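Local coordinates for protein muconate cycloisomerase (Azorhizobium caulinodans, PDB 3MY9) that belongs to the enolase superfamily, pairing an N-terminal capping domain with a TIM-barrel-like domain, and binds magnesium ions, at residues A[111-116]-A[277-282]. Residues are numbered along the deposited sequence; the frame is centred on the assembly and turned at random.
Sequences ALLDIL and GGLMKA
L113 divides its two methyls between L279 and M280. Its CD1 lies 3.7 Å from CD1 of L279; the two side chains run antiparallel, each coming from its own helix, and meet through these methyls. Its CD2 makes a looser contact, 4.2 Å, with the terminal methyl CE of M280. The CB of M280 leaves its helix across the line to 111-116; with CG anti to the carbonyl carbon (chi1 -70°) and the chain extended beyond CG, its methyl is carried forward to the leucine. The nearest CA atoms, those of L113 and L279, are 9.8 Å apart, so only side chains bridge the two segments.

Further out, V87 of helix 87-97 and V124 in a loop also touch L113, L314 of helix 305-316 backs L279, and M280 meets R88 as well as G129 of a second subunit. G278 sits at the N-cap of helix 279-292, and the carboxylate of E109, on the same helix as L113, accepts the backbone N-H of L279 at OE1 and that of M280 at OE2. These bonds would hold the first turn in place, and they tie helix 102-120 of the capping domain to a helix of the barrel domain. No hydrogen bond joins 111-116 to 277-282 directly: this small patch is purely apolar, held by dispersion and burial, and the directional bonds nearby are those of E109, which probably fix how the two helices are set against each other.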
ATOM      1  N   ALA A 111     -21.930  -8.739  38.838  1.00 53.44           N
ATOM      2  CA  ALA A 111     -22.952  -9.047  39.823  1.00 55.18           C
ATOM      3  C   ALA A 111     -24.109  -9.857  39.222  1.00 55.01           C
ATOM      4  O   ALA A 111     -24.605 -10.790  39.845  1.00 54.85           O
ATOM      5  CB  ALA A 111     -23.460  -7.760  40.453  1.00 57.04           C
ATOM      6  N   LEU A 112     -24.532  -9.511  38.008  1.00 54.20           N
ATOM      7  CA  LEU A 112     -25.646 -10.240  37.367  1.00 54.67           C
ATOM      8  C   LEU A 112     -25.238 -11.663  37.027  1.00 53.07           C
ATOM      9  O   LEU A 112     -26.056 -12.575  37.127  1.00 53.94           O
ATOM     10  CB  LEU A 112     -26.120  -9.548  36.081  1.00 54.60           C
ATOM     11  CG  LEU A 112     -27.268  -8.563  36.213  1.00 57.91           C
ATOM     12  CD1 LEU A 112     -27.049  -7.594  37.352  1.00 59.10           C
ATOM     13  CD2 LEU A 112     -27.401  -7.841  34.874  1.00 59.78           C
ATOM     14  N   LEU A 113     -23.990 -11.840  36.597  1.00 50.91           N
ATOM     15  CA  LEU A 113     -23.452 -13.168  36.335  1.00 49.97           C
ATOM     16  C   LEU A 113     -23.265 -13.973  37.630  1.00 51.48           C
ATOM     17  O   LEU A 113     -23.467 -15.189  37.630  1.00 51.49           O
ATOM     18  CB  LEU A 113     -22.139 -13.083  35.534  1.00 48.93           C
ATOM     19  CG  LEU A 113     -22.247 -12.435  34.152  1.00 47.01           C
ATOM     20  CD1 LEU A 113     -20.896 -12.345  33.391  1.00 45.89           C
ATOM     21  CD2 LEU A 113     -23.289 -13.173  33.296  1.00 48.08           C
ATOM     22  N   ASP A 114     -22.908 -13.293  38.730  1.00 52.52           N
ATOM     23  CA  ASP A 114     -22.831 -13.906  40.065  1.00 53.09           C
ATOM     24  C   ASP A 114     -24.214 -14.473  40.459  1.00 53.91           C
ATOM     25  O   ASP A 114     -24.341 -15.643  40.813  1.00 52.92           O
ATOM     26  CB  ASP A 114     -22.360 -12.853  41.076  1.00 54.35           C
ATOM     27  CG  ASP A 114     -21.856 -13.449  42.402  1.00 57.00           C
ATOM     28  OD1 ASP A 114     -21.480 -14.644  42.477  1.00 58.75           O
ATOM     29  OD2 ASP A 114     -21.796 -12.670  43.376  1.00 58.69           O
ATOM     30  N   ILE A 115     -25.248 -13.639  40.335  1.00 54.40           N
ATOM     31  CA  ILE A 115     -26.614 -14.047  40.628  1.00 55.10           C
ATOM     32  C   ILE A 115     -27.064 -15.193  39.731  1.00 54.19           C
ATOM     33  O   ILE A 115     -27.536 -16.210  40.213  1.00 54.53           O
ATOM     34  CB  ILE A 115     -27.613 -12.892  40.465  1.00 56.15           C
ATOM     35  CG1 ILE A 115     -27.407 -11.815  41.532  1.00 57.27           C
ATOM     36  CG2 ILE A 115     -29.026 -13.410  40.561  1.00 56.72           C
ATOM     37  CD1 ILE A 115     -28.413 -10.650  41.399  1.00 58.01           C
ATOM     38  N   LEU A 116     -26.913 -15.018  38.422  1.00 53.53           N
ATOM     39  CA  LEU A 116     -27.304 -16.045  37.440  1.00 52.59           C
ATOM     40  C   LEU A 116     -26.620 -17.378  37.727  1.00 52.26           C
ATOM     41  O   LEU A 116     -27.249 -18.439  37.682  1.00 52.34           O
ATOM     42  CB  LEU A 116     -26.948 -15.580  36.027  1.00 51.10           C
ATOM     43  CG  LEU A 116     -27.379 -16.465  34.865  1.00 50.64           C
ATOM     44  CD1 LEU A 116     -28.887 -16.735  34.890  1.00 53.92           C
ATOM     45  CD2 LEU A 116     -26.963 -15.792  33.525  1.00 49.31           C
ATOM     46  N   GLY A 277     -14.124  -3.090  28.916  1.00 59.16           N
ATOM     47  CA  GLY A 277     -15.550  -2.904  29.223  1.00 59.54           C
ATOM     48  C   GLY A 277     -16.288  -4.149  29.711  1.00 57.91           C
ATOM     49  O   GLY A 277     -17.492  -4.282  29.493  1.00 58.69           O
ATOM     50  N   GLY A 278     -15.559  -5.074  30.339  1.00 54.89           N
ATOM     51  CA  GLY A 278     -16.162  -6.231  30.986  1.00 53.22           C
ATOM     52  C   GLY A 278     -15.758  -7.590  30.453  1.00 49.83           C
ATOM     53  O   GLY A 278     -14.873  -7.714  29.608  1.00 48.18           O
ATOM     54  N   LEU A 279     -16.442  -8.606  30.971  1.00 48.11           N
ATOM     55  CA  LEU A 279     -16.098 -10.002  30.763  1.00 45.93           C
ATOM     56  C   LEU A 279     -16.468 -10.483  29.363  1.00 44.15           C
ATOM     57  O   LEU A 279     -15.650 -11.109  28.706  1.00 42.92           O
ATOM     58  CB  LEU A 279     -16.804 -10.869  31.807  1.00 47.08           C
ATOM     59  CG  LEU A 279     -16.486 -10.599  33.289  1.00 48.58           C
ATOM     60  CD1 LEU A 279     -17.408 -11.383  34.202  1.00 49.36           C
ATOM     61  CD2 LEU A 279     -15.106 -10.942  33.567  1.00 45.74           C
ATOM     62  N   MET A 280     -17.696 -10.209  28.914  1.00 43.59           N
ATOM     63  CA  MET A 280     -18.104 -10.582  27.547  1.00 42.83           C
ATOM     64  C   MET A 280     -17.287  -9.796  26.498  1.00 42.29           C
ATOM     65  O   MET A 280     -16.875 -10.359  25.498  1.00 41.53           O
ATOM     66  CB  MET A 280     -19.619 -10.417  27.325  1.00 42.33           C
ATOM     67  CG  MET A 280     -20.489 -11.472  28.105  1.00 42.50           C
ATOM     68  SD  MET A 280     -22.309 -11.499  27.802  1.00 36.16           S
ATOM     69  CE  MET A 280     -22.624 -12.587  29.206  1.00 45.54           C
ATOM     70  N   LYS A 281     -17.059  -8.508  26.732  1.00 43.09           N
ATOM     71  CA  LYS A 281     -16.233  -7.698  25.825  1.00 43.17           C
ATOM     72  C   LYS A 281     -14.799  -8.228  25.771  1.00 41.22           C
ATOM     73  O   LYS A 281     -14.197  -8.249  24.712  1.00 40.67           O
ATOM     74  CB  LYS A 281     -16.193  -6.234  26.260  1.00 44.50           C
ATOM     75  CG  LYS A 281     -17.539  -5.499  26.263  1.00 49.21           C
ATOM     76  CD  LYS A 281     -18.059  -5.260  24.876  1.00 53.95           C
ATOM     77  CE  LYS A 281     -19.208  -4.252  24.892  1.00 57.49           C
ATOM     78  NZ  LYS A 281     -19.474  -3.764  23.506  1.00 58.08           N
ATOM     79  N   ALA A 282     -14.261  -8.696  26.896  1.00 41.19           N
ATOM     80  CA  ALA A 282     -12.916  -9.293  26.880  1.00 39.90           C
ATOM     81  C   ALA A 282     -12.854 -10.573  26.028  1.00 39.66           C
ATOM     82  O   ALA A 282     -11.855 -10.827  25.339  1.00 37.69           O
ATOM     83  CB  ALA A 282     -12.402  -9.561  28.287  1.00 40.42           C
TER